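Local coordinates for unknown protein (Galdieria sulphuraria, PDB 2NYI) that is of unknown function but carries tandem ACT domains, a fold that in many relatives binds amino acids or other small ligands for regulation, at residues G100-S103 / E104-E108; K59-Q62 / S63-S67; A112-K116 / K117-I121; W24-N28 / I29-V33. One frame throughout, in Å; residues are numbered along the deposited sequence. Where two conformers were deposited one is given.

Contact 1 (G100-S103 / E104-E108)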
loop_
_atom_site.group_PDB
_atom_site.type_symbol
_atom_site.label_atom_id
_atom_site.label_comp_id
_atom_site.label_asym_id
_atom_site.label_seq_id
_atom_site.Cartn_x
_atom_site.Cartn_y
_atom_site.Cartn_z
ATOM N N GLY A 100 6.588 -8.831 -18.824
ATOM C CA GLY A 100 6.570 -8.985 -20.276
ATOM C C GLY A 100 5.986 -7.757 -20.951
ATOM O O GLY A 100 5.830 -6.727 -20.311
ATOM N N PRO A 101 5.634 -7.871 -22.252
ATOM C CA PRO A 101 5.010 -6.735 -22.939
ATOM C C PRO A 101 3.709 -6.384 -22.225
ATOM O O PRO A 101 2.988 -7.286 -21.799
ATOM C CB PRO A 101 4.682 -7.293 -24.329
ATOM C CG PRO A 101 5.542 -8.491 -24.490
ATOM C CD PRO A 101 5.759 -9.052 -23.120
ATOM N N ASP A 102 3.435 -5.093 -22.077
ATOM C CA ASP A 102 2.148 -4.644 -21.556
ATOM C C ASP A 102 1.033 -4.898 -22.576
ATOM O O ASP A 102 1.259 -4.854 -23.788
ATOM C CB ASP A 102 2.192 -3.178 -21.166
ATOM C CG ASP A 102 0.938 -2.733 -20.425
ATOM O OD1 ASP A 102 0.451 -3.482 -19.552
ATOM O OD2 ASP A 102 0.442 -1.631 -20.707
ATOM N N SER A 103 -0.154 -5.191 -22.063
ATOM C CA SER A 103 -1.350 -5.415 -22.853
ATOM C C SER A 103 -2.575 -5.143 -21.980
ATOM O O SER A 103 -2.475 -5.118 -20.746
ATOM C CB SER A 103 -1.373 -6.846 -23.399
ATOM O OG SER A 103 -1.588 -7.796 -22.374
ATOM N N GLU A 104 -3.724 -4.921 -22.620
ATOM C CA GLU A 104 -4.976 -4.625 -21.912
ATOM C C GLU A 104 -5.371 -5.738 -20.924
ATOM O O GLU A 104 -5.952 -5.459 -19.874
ATOM C CB GLU A 104 -6.112 -4.380 -22.927
ATOM C CG GLU A 104 -7.435 -3.822 -22.351
ATOM C CD GLU A 104 -8.567 -3.726 -23.394
ATOM O OE1 GLU A 104 -8.273 -3.457 -24.584
ATOM O OE2 GLU A 104 -9.759 -3.904 -23.027
ATOM N N GLY A 105 -5.030 -6.987 -21.249
ATOM C CA GLY A 105 -5.554 -8.137 -20.502
ATOM C C GLY A 105 -4.713 -8.847 -19.442
ATOM O O GLY A 105 -5.226 -9.742 -18.775
ATOM N N ILE A 106 -3.439 -8.479 -19.287
ATOM C CA ILE A 106 -2.543 -9.207 -18.361
ATOM C C ILE A 106 -3.068 -9.246 -16.925
ATOM O O ILE A 106 -3.239 -10.317 -16.343
ATOM C CB ILE A 106 -1.119 -8.616 -18.271
ATOM C CG1 ILE A 106 -0.579 -8.203 -19.621
ATOM C CG2 ILE A 106 -0.178 -9.616 -17.595
ATOM C CD1 ILE A 106 0.589 -7.263 -19.495
ATOM N N VAL A 107 -3.321 -8.067 -16.364
ATOM C CA VAL A 107 -3.772 -7.963 -14.978
ATOM C C VAL A 107 -5.045 -8.786 -14.741
ATOM O O VAL A 107 -5.094 -9.588 -13.808
ATOM C CB VAL A 107 -3.956 -6.483 -14.552
ATOM C CG1 VAL A 107 -4.372 -6.402 -13.105
ATOM C CG2 VAL A 107 -2.646 -5.695 -14.773
ATOM N N GLU A 108 -6.068 -8.600 -15.588
ATOM C CA GLU A 108 -7.299 -9.402 -15.461
ATOM C C GLU A 108 -6.990 -10.890 -15.554
ATOM O O GLU A 108 -7.534 -11.693 -14.784
ATOM C CB GLU A 108 -8.353 -8.994 -16.511
ATOM C CG GLU A 108 -9.756 -9.596 -16.270
ATOM C CD GLU A 108 -9.902 -11.047 -16.733
ATOM O OE1 GLU A 108 -9.143 -11.501 -17.626
ATOM O OE2 GLU A 108 -10.788 -11.734 -16.196
HETATM O O HOH W 1 -3.258 -5.185 -17.809
#

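Contact 2 (K59-Q62 / S63-S67)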
loop_
_atom_site.group_PDB
_atom_site.type_symbol
_atom_site.label_atom_id
_atom_site.label_comp_id
_atom_site.label_asym_id
_atom_site.label_seq_id
_atom_site.Cartn_x
_atom_site.Cartn_y
_atom_site.Cartn_z
ATOM N N LYS A 59 -14.375 5.652 18.756
ATOM C CA LYS A 59 -14.874 7.010 18.549
ATOM C C LYS A 59 -13.785 8.057 18.772
ATOM O O LYS A 59 -13.729 9.041 18.029
ATOM C CB LYS A 59 -16.089 7.321 19.460
ATOM C CG LYS A 59 -17.432 6.768 18.963
ATOM C CD LYS A 59 -18.549 6.888 20.041
ATOM C CE LYS A 59 -19.954 6.742 19.451
ATOM N NZ LYS A 59 -20.017 5.732 18.358
ATOM N N LEU A 60 -12.930 7.857 19.784
ATOM C CA LEU A 60 -11.849 8.805 20.073
ATOM C C LEU A 60 -10.840 8.845 18.924
ATOM O O LEU A 60 -10.392 9.918 18.513
ATOM C CB LEU A 60 -11.124 8.462 21.383
ATOM C CG LEU A 60 -9.985 9.377 21.860
ATOM C CD1 LEU A 60 -10.467 10.829 22.009
ATOM C CD2 LEU A 60 -9.355 8.879 23.175
ATOM N N ILE A 61 -10.498 7.668 18.410
ATOM C CA ILE A 61 -9.553 7.555 17.285
ATOM C C ILE A 61 -10.126 8.296 16.073
ATOM O O ILE A 61 -9.459 9.160 15.478
ATOM C CB ILE A 61 -9.254 6.080 16.933
ATOM C CG1 ILE A 61 -8.543 5.382 18.105
ATOM C CG2 ILE A 61 -8.402 5.983 15.620
ATOM C CD1 ILE A 61 -8.659 3.863 18.070
ATOM N N GLN A 62 -11.379 7.990 15.747
ATOM C CA GLN A 62 -12.020 8.572 14.570
ATOM C C GLN A 62 -12.094 10.093 14.660
ATOM O O GLN A 62 -11.762 10.805 13.696
ATOM C CB GLN A 62 -13.425 7.985 14.381
ATOM C CG GLN A 62 -14.192 8.559 13.182
ATOM C CD GLN A 62 -13.680 8.055 11.851
ATOM O OE1 GLN A 62 -13.091 6.969 11.761
ATOM N NE2 GLN A 62 -13.912 8.846 10.800
ATOM N N SER A 63 -12.533 10.595 15.817
ATOM C CA SER A 63 -12.602 12.025 16.038
ATOM C C SER A 63 -11.252 12.706 15.960
ATOM O O SER A 63 -11.144 13.760 15.320
ATOM C CB SER A 63 -13.291 12.318 17.377
ATOM O OG SER A 63 -14.670 12.059 17.212
ATOM N N ALA A 64 -10.240 12.131 16.619
ATOM C CA ALA A 64 -8.890 12.704 16.656
ATOM C C ALA A 64 -8.321 12.827 15.242
ATOM O O ALA A 64 -7.696 13.842 14.884
ATOM C CB ALA A 64 -7.964 11.844 17.521
ATOM N N LEU A 65 -8.561 11.786 14.439
ATOM C CA LEU A 65 -8.048 11.727 13.064
ATOM C C LEU A 65 -8.799 12.677 12.135
ATOM O O LEU A 65 -8.181 13.330 11.287
ATOM C CB LEU A 65 -8.095 10.285 12.547
ATOM C CG LEU A 65 -7.115 9.312 13.226
ATOM C CD1 LEU A 65 -7.236 7.942 12.532
ATOM C CD2 LEU A 65 -5.643 9.810 13.219
ATOM N N GLU A 66 -10.122 12.774 12.282
ATOM C CA GLU A 66 -10.883 13.737 11.505
ATOM C C GLU A 66 -10.421 15.179 11.764
ATOM O O GLU A 66 -10.381 15.988 10.827
ATOM C CB GLU A 66 -12.378 13.589 11.756
ATOM C CG GLU A 66 -13.002 12.323 11.172
ATOM C CD GLU A 66 -14.523 12.308 11.322
ATOM O OE1 GLU A 66 -15.113 13.386 11.548
ATOM O OE2 GLU A 66 -15.139 11.233 11.206
ATOM N N SER A 67 -10.040 15.486 13.010
ATOM C CA SER A 67 -9.519 16.820 13.362
ATOM C C SER A 67 -8.147 17.077 12.733
ATOM O O SER A 67 -7.901 18.170 12.212
ATOM C CB SER A 67 -9.444 17.004 14.892
ATOM O OG SER A 67 -8.825 18.250 15.238
#

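Contact 3 (A112-K116 / K117-I121)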
loop_
_atom_site.group_PDB
_atom_site.type_symbol
_atom_site.label_atom_id
_atom_site.label_comp_id
_atom_site.label_asym_id
_atom_site.label_seq_id
_atom_site.Cartn_x
_atom_site.Cartn_y
_atom_site.Cartn_z
ATOM N N ALA A 112 -7.530 -13.350 -12.486
ATOM C CA ALA A 112 -8.607 -14.343 -12.685
ATOM C C ALA A 112 -8.195 -15.728 -12.193
ATOM O O ALA A 112 -8.977 -16.427 -11.539
ATOM C CB ALA A 112 -9.027 -14.400 -14.175
ATOM N N VAL A 113 -6.963 -16.118 -12.523
ATOM C CA VAL A 113 -6.375 -17.370 -12.042
ATOM C C VAL A 113 -6.403 -17.416 -10.508
ATOM O O VAL A 113 -6.866 -18.388 -9.913
ATOM C CB VAL A 113 -4.916 -17.549 -12.558
ATOM C CG1 VAL A 113 -4.218 -18.705 -11.845
ATOM C CG2 VAL A 113 -4.892 -17.792 -14.060
ATOM N N LEU A 114 -5.937 -16.338 -9.884
ATOM C CA LEU A 114 -5.824 -16.267 -8.430
ATOM C C LEU A 114 -7.203 -16.346 -7.758
ATOM O O LEU A 114 -7.401 -17.141 -6.836
ATOM C CB LEU A 114 -5.064 -14.987 -8.028
ATOM C CG LEU A 114 -3.586 -14.873 -8.451
ATOM C CD1 LEU A 114 -3.038 -13.480 -8.091
ATOM C CD2 LEU A 114 -2.728 -15.991 -7.811
ATOM N N ALA A 115 -8.142 -15.524 -8.228
ATOM C CA ALA A 115 -9.536 -15.541 -7.760
ATOM C C ALA A 115 -10.174 -16.929 -7.900
ATOM O O ALA A 115 -10.764 -17.440 -6.947
ATOM C CB ALA A 115 -10.370 -14.489 -8.486
ATOM N N LYS A 116 -10.005 -17.546 -9.063
ATOM C CA LYS A 116 -10.592 -18.875 -9.311
ATOM C C LYS A 116 -10.083 -19.952 -8.373
ATOM O O LYS A 116 -10.851 -20.822 -7.959
ATOM C CB LYS A 116 -10.366 -19.310 -10.754
ATOM C CG LYS A 116 -11.425 -18.811 -11.701
ATOM C CD LYS A 116 -11.349 -19.568 -13.007
ATOM C CE LYS A 116 -11.837 -18.714 -14.154
ATOM N NZ LYS A 116 -11.847 -19.468 -15.440
ATOM N N LYS A 117 -8.794 -19.889 -8.034
ATOM C CA LYS A 117 -8.170 -20.867 -7.128
ATOM C C LYS A 117 -8.282 -20.480 -5.650
ATOM O O LYS A 117 -7.714 -21.149 -4.776
ATOM C CB LYS A 117 -6.707 -21.098 -7.516
ATOM C CG LYS A 117 -6.510 -21.603 -8.948
ATOM C CD LYS A 117 -6.866 -23.083 -9.084
ATOM C CE LYS A 117 -7.255 -23.425 -10.504
ATOM N NZ LYS A 117 -6.218 -23.018 -11.492
ATOM N N GLY A 118 -9.021 -19.406 -5.373
ATOM C CA GLY A 118 -9.258 -18.930 -4.013
ATOM C C GLY A 118 -8.057 -18.320 -3.293
ATOM O O GLY A 118 -8.014 -18.286 -2.050
ATOM N N ALA A 119 -7.086 -17.846 -4.067
ATOM C CA ALA A 119 -5.899 -17.186 -3.534
ATOM C C ALA A 119 -6.267 -15.781 -3.083
ATOM O O ALA A 119 -7.014 -15.070 -3.789
ATOM C CB ALA A 119 -4.782 -17.145 -4.590
ATOM N N ASN A 120 -5.784 -15.379 -1.909
ATOM C CA ASN A 120 -5.936 -13.993 -1.484
ATOM C C ASN A 120 -4.661 -13.217 -1.775
ATOM O O ASN A 120 -3.568 -13.732 -1.618
ATOM C CB ASN A 120 -6.284 -13.869 -0.004
ATOM C CG ASN A 120 -6.724 -12.472 0.369
ATOM O OD1 ASN A 120 -7.757 -11.981 -0.101
ATOM N ND2 ASN A 120 -5.940 -11.815 1.219
ATOM N N ILE A 121 -4.826 -11.985 -2.226
ATOM C CA ILE A 121 -3.685 -11.134 -2.515
ATOM C C ILE A 121 -3.375 -10.305 -1.268
ATOM O O ILE A 121 -4.246 -9.595 -0.746
ATOM C CB ILE A 121 -3.956 -10.234 -3.751
ATOM C CG1 ILE A 121 -4.309 -11.093 -4.983
ATOM C CG2 ILE A 121 -2.728 -9.360 -4.043
ATOM C CD1 ILE A 121 -4.696 -10.278 -6.225
#

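Contact 4 (W24-N28 / I29-V33)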
loop_
_atom_site.group_PDB
_atom_site.type_symbol
_atom_site.label_atom_id
_atom_site.label_comp_id
_atom_site.label_asym_id
_atom_site.label_seq_id
_atom_site.Cartn_x
_atom_site.Cartn_y
_atom_site.Cartn_z
ATOM N N TRP A 24 0.870 12.111 15.000
ATOM C CA TRP A 24 0.735 13.107 16.054
ATOM C C TRP A 24 -0.619 12.948 16.760
ATOM O O TRP A 24 -0.699 12.964 18.001
ATOM C CB TRP A 24 0.909 14.521 15.491
ATOM C CG TRP A 24 0.885 15.528 16.575
ATOM C CD1 TRP A 24 1.958 16.016 17.264
ATOM C CD2 TRP A 24 -0.283 16.128 17.162
ATOM N NE1 TRP A 24 1.529 16.910 18.228
ATOM C CE2 TRP A 24 0.163 17.000 18.180
ATOM C CE3 TRP A 24 -1.660 16.027 16.912
ATOM C CZ2 TRP A 24 -0.720 17.759 18.960
ATOM C CZ3 TRP A 24 -2.542 16.790 17.690
ATOM C CH2 TRP A 24 -2.062 17.642 18.698
ATOM N N ALA A 25 -1.680 12.775 15.970
ATOM C CA ALA A 25 -3.038 12.685 16.519
ATOM C C ALA A 25 -3.201 11.492 17.449
ATOM O O ALA A 25 -3.801 11.614 18.518
ATOM C CB ALA A 25 -4.075 12.631 15.384
ATOM N N LEU A 26 -2.679 10.340 17.036
ATOM C CA LEU A 26 -2.736 9.111 17.838
ATOM C C LEU A 26 -1.902 9.242 19.109
ATOM O O LEU A 26 -2.330 8.811 20.178
ATOM C CB LEU A 26 -2.228 7.910 17.034
ATOM C CG LEU A 26 -3.063 7.478 15.829
ATOM C CD1 LEU A 26 -2.609 6.069 15.376
ATOM C CD2 LEU A 26 -4.532 7.485 16.162
ATOM N N LYS A 27 -0.717 9.836 18.983
ATOM C CA LYS A 27 0.171 10.025 20.154
ATOM C C LYS A 27 -0.531 10.852 21.222
ATOM O O LYS A 27 -0.444 10.551 22.424
ATOM C CB LYS A 27 1.496 10.689 19.751
ATOM C CG LYS A 27 2.482 10.795 20.919
ATOM C CD LYS A 27 3.748 11.572 20.572
ATOM C CE LYS A 27 4.657 11.619 21.811
ATOM N NZ LYS A 27 6.059 12.015 21.522
ATOM N N ASN A 28 -1.223 11.896 20.756
ATOM C CA ASN A 28 -1.963 12.851 21.573
ATOM C C ASN A 28 -3.046 12.181 22.425
ATOM O O ASN A 28 -3.317 12.619 23.549
ATOM C CB ASN A 28 -2.569 13.936 20.659
ATOM C CG ASN A 28 -3.207 15.088 21.424
ATOM O OD1 ASN A 28 -2.580 15.701 22.291
ATOM N ND2 ASN A 28 -4.456 15.418 21.071
ATOM N N ILE A 29 -3.638 11.111 21.891
ATOM C CA ILE A 29 -4.727 10.378 22.580
ATOM C C ILE A 29 -4.225 9.066 23.203
ATOM O O ILE A 29 -5.029 8.233 23.617
ATOM C CB ILE A 29 -5.977 10.106 21.681
ATOM C CG1 ILE A 29 -5.608 9.255 20.439
ATOM C CG2 ILE A 29 -6.678 11.422 21.295
ATOM C CD1 ILE A 29 -6.826 8.725 19.645
ATOM N N SER A 30 -2.901 8.903 23.275
ATOM C CA SER A 30 -2.246 7.704 23.840
ATOM C C SER A 30 -2.639 6.391 23.133
ATOM O O SER A 30 -2.783 5.336 23.769
ATOM C CB SER A 30 -2.471 7.601 25.361
ATOM O OG SER A 30 -2.047 8.794 25.997
ATOM N N ALA A 31 -2.822 6.465 21.815
ATOM C CA ALA A 31 -3.068 5.265 20.989
ATOM C C ALA A 31 -1.723 4.809 20.435
ATOM O O ALA A 31 -0.858 5.653 20.201
ATOM C CB ALA A 31 -4.035 5.580 19.875
ATOM N N ASN A 32 -1.507 3.500 20.277
ATOM C CA ASN A 32 -0.244 3.012 19.698
ATOM C C ASN A 32 -0.469 2.373 18.330
ATOM O O ASN A 32 -1.450 1.674 18.120
ATOM C CB ASN A 32 0.484 2.014 20.631
ATOM C CG ASN A 32 1.951 1.715 20.175
ATOM O OD1 ASN A 32 2.762 2.641 19.990
ATOM N ND2 ASN A 32 2.287 0.410 20.002
ATOM N N VAL A 33 0.447 2.627 17.413
ATOM C CA VAL A 33 0.443 1.966 16.112
ATOM C C VAL A 33 1.024 0.548 16.290
ATOM O O VAL A 33 2.200 0.414 16.622
ATOM C CB VAL A 33 1.272 2.785 15.083
ATOM C CG1 VAL A 33 1.437 2.026 13.789
ATOM C CG2 VAL A 33 0.619 4.170 14.822
HETATM O O HOH W 2 -3.729 11.322 26.011
#

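Contact 1 (G100-S103 / E104-E108)
Ile106 reaches back along the loop that leads into its own helix, and Ser103, Asp102 and Pro101 meet it there. Its CG1 branch sits opposite the carbonyl carbon (chi1 -42°), and a nearly extended chi2 carries CD1 back to the loop backbone. Ile106 CD1 ends 3.3 Å from Pro101 O and also lies close to Ser103 N. Asp102 lies at a slant to the isoleucine, not alongside it: the carboxylate brings OD1 to 3.8 Å from Ile106 CD1, a contact of carbon with oxygen rather than a polar bond. Ser103 meets the isoleucine one atom nearer its backbone, at CG1. With the serine hydroxyl flanked by N and C of its own backbone (chi1 70°), Ser103 OG comes to 3.0 Å from Ile106 CG1, a short non-bonded contact that is probably slightly strained. The backbone amides of Ser103 and Ile106 are buried here without a partner. Water 1 accepts from Val107 N at 3.2 Å and donates to Ser103 O at 3.0 Å, so it links the loop to the first turn of the helix. Beyond the loop, Phe139 of strand 137-148 packs on Asp102, Ile106 and Val107, while Glu108 OE2 bonds to His20 of the second subunit. This is the loop from first strand to first helix of an ACT-type βαββαβ fold, an element that helps line the ligand site in several amino-acid-binding relatives.

Contact 2 (K59-Q62 / S63-S67)
Gln62 and Glu66 meet one turn apart on helix 59-68, the second helix of an ACT domain, as an i to i+4 side-chain pair. The amide NE2 of Gln62 donates to Glu66 OE2 at 2.7 Å with an almost straight bond, 176°. The two flat groups stand nearly perpendicular, their planes 80° apart, yet the carboxylate oxygen lies in the plane of the amide and receives the proton on its anti lone pair. Glutamine gets there by a bend at chi2 (74°), while the glutamate chain runs extended beyond CG. Behind this pair, Gln62 has further partners on strand 73-78: its OE1 bonds to Thr76 OG1 and its NE2 also gives to Ile74 O, which fixes the rotation of the amide and ties the helix to the edge of the sheet. Elsewhere on the same helix, Ile61 and Leu65 run abreast in one direction, with Ile61 CG2 3.8 Å from Leu65 CD1. Ile61 packs on Phe6 and Val8 of strand 4-13, Leu65 on Val8 and on Phe22, Ala25 and Leu26 of helix 18-28. The backbone bond from Glu66 N to Gln62 O, 2.9 Å, spans the same turn as the side-chain pair. One turn earlier, Ser63 OG adds a weak bond to Lys59 O at 3.3 Å.

Contact 3 (A112-K116 / K117-I121)
Gly118 N approaches Ala115 O from above the carbonyl plane, 66° out of it, so the 3.1 Å bond between them misses the oxygen's lone pairs. This off-plane approach goes with the left-handed residue at the helix end: Lys117 is the first residue to leave helical geometry, and Gly118 takes a positive phi of 70°, which favours glycine. Past that turn, Ala119 N donates to Leu114 O at 2.9 Å, while Lys117 N still makes the ordinary helical bond to Val113 O at 3.1 Å. A side-chain contact joins the same two residues as the 6→1 bond: Ala119 turns its methyl toward the helix, and CB sits 4.0 Å from Leu114 CD2. The other branch of the leucine continues to the strand, where Leu114 CD1 meets Ile121 CD1 at 4.1 Å, the two chains running at about a right angle. Lys117 holds its CG opposite its own carbonyl carbon (chi1 -59°), which sets CG 3.4 Å from Val113 O; the chain then bends at chi2 and also rests on Glu154 and Ala158 of helix 152-166. Val145 of strand 137-148 touches Leu114, and His20 of the second subunit packs on Ala112 and Ala115. Together the 6→1 and 5→2 backbone bonds and the glycine at C-prime make a Schellman motif, with the apolar contact of Leu114 and Ala119 that commonly accompanies it; here it turns helix 106-116 into strand 120-130 of a four-stranded ACT-type sheet.

Contact 4 (W24-N28 / I29-V33)
The backbone of helix 18-28 closes in a Schellman motif, with Ala31 N giving to Leu26 O at 2.9 Å and Ser30 N to Lys27 O at 3.1 Å, the second from above the carbonyl plane. Ser30 is the C-prime residue, so a serine rather than a glycine holds the positive phi of 58°. Ile29 N has a weaker grip, sharing two weak bonds between Ala25 O and Leu26 O. Leu26 carries most of the side-chain contact. Its CB stands 4.1 Å from Ala31 CB, the apolar touch that accompanies this kind of helix end, and farther out CD1 meets Val33 CG2 at 3.8 Å with the two chains nearly perpendicular. Ile29 CD1 comes to the other leucine branch, 4.4 Å from Leu26 CD2. With its first branch set between N and C of the backbone (chi1 60°), Ile29 CG1 comes to 3.3 Å from Leu26 O, and the chain goes on to Leu60 of helix 59-68. Val51 of strand 44-53 touches both Leu26 and Ala31, which puts the turn over the sheet of the ACT domain. On the side facing the second subunit, Asn32 ND2 bonds to Asp102 of that subunit, and Ser30 packs on its Glu104. At the outer end of the turn, water 2 donates to Asn28 O at 2.8 Å and is hydrogen-bonded to Ser30 OG at 3.0 Å.

Overall arrangement
Contacts 2 and 4 belong to one ACT domain and touch directly, their centres 10 Å apart: Ile29 CD1 packs 3.8 Å from Ile61 CA, so the turn ending one helix lies against the other. Contacts 1 and 3 mark the two ends of helix 106-116. Their centres are 17 Å apart, and both lie across the chain's centre from the first pair. Contacts 3 and 4 are alike, each a Schellman end leading into a strand, though 37 Å separates their centres within the chain. The second subunit brings the halves together: contacts 1, 3 and 4 all touch it, with 24-33 facing 102-108 of the other copy.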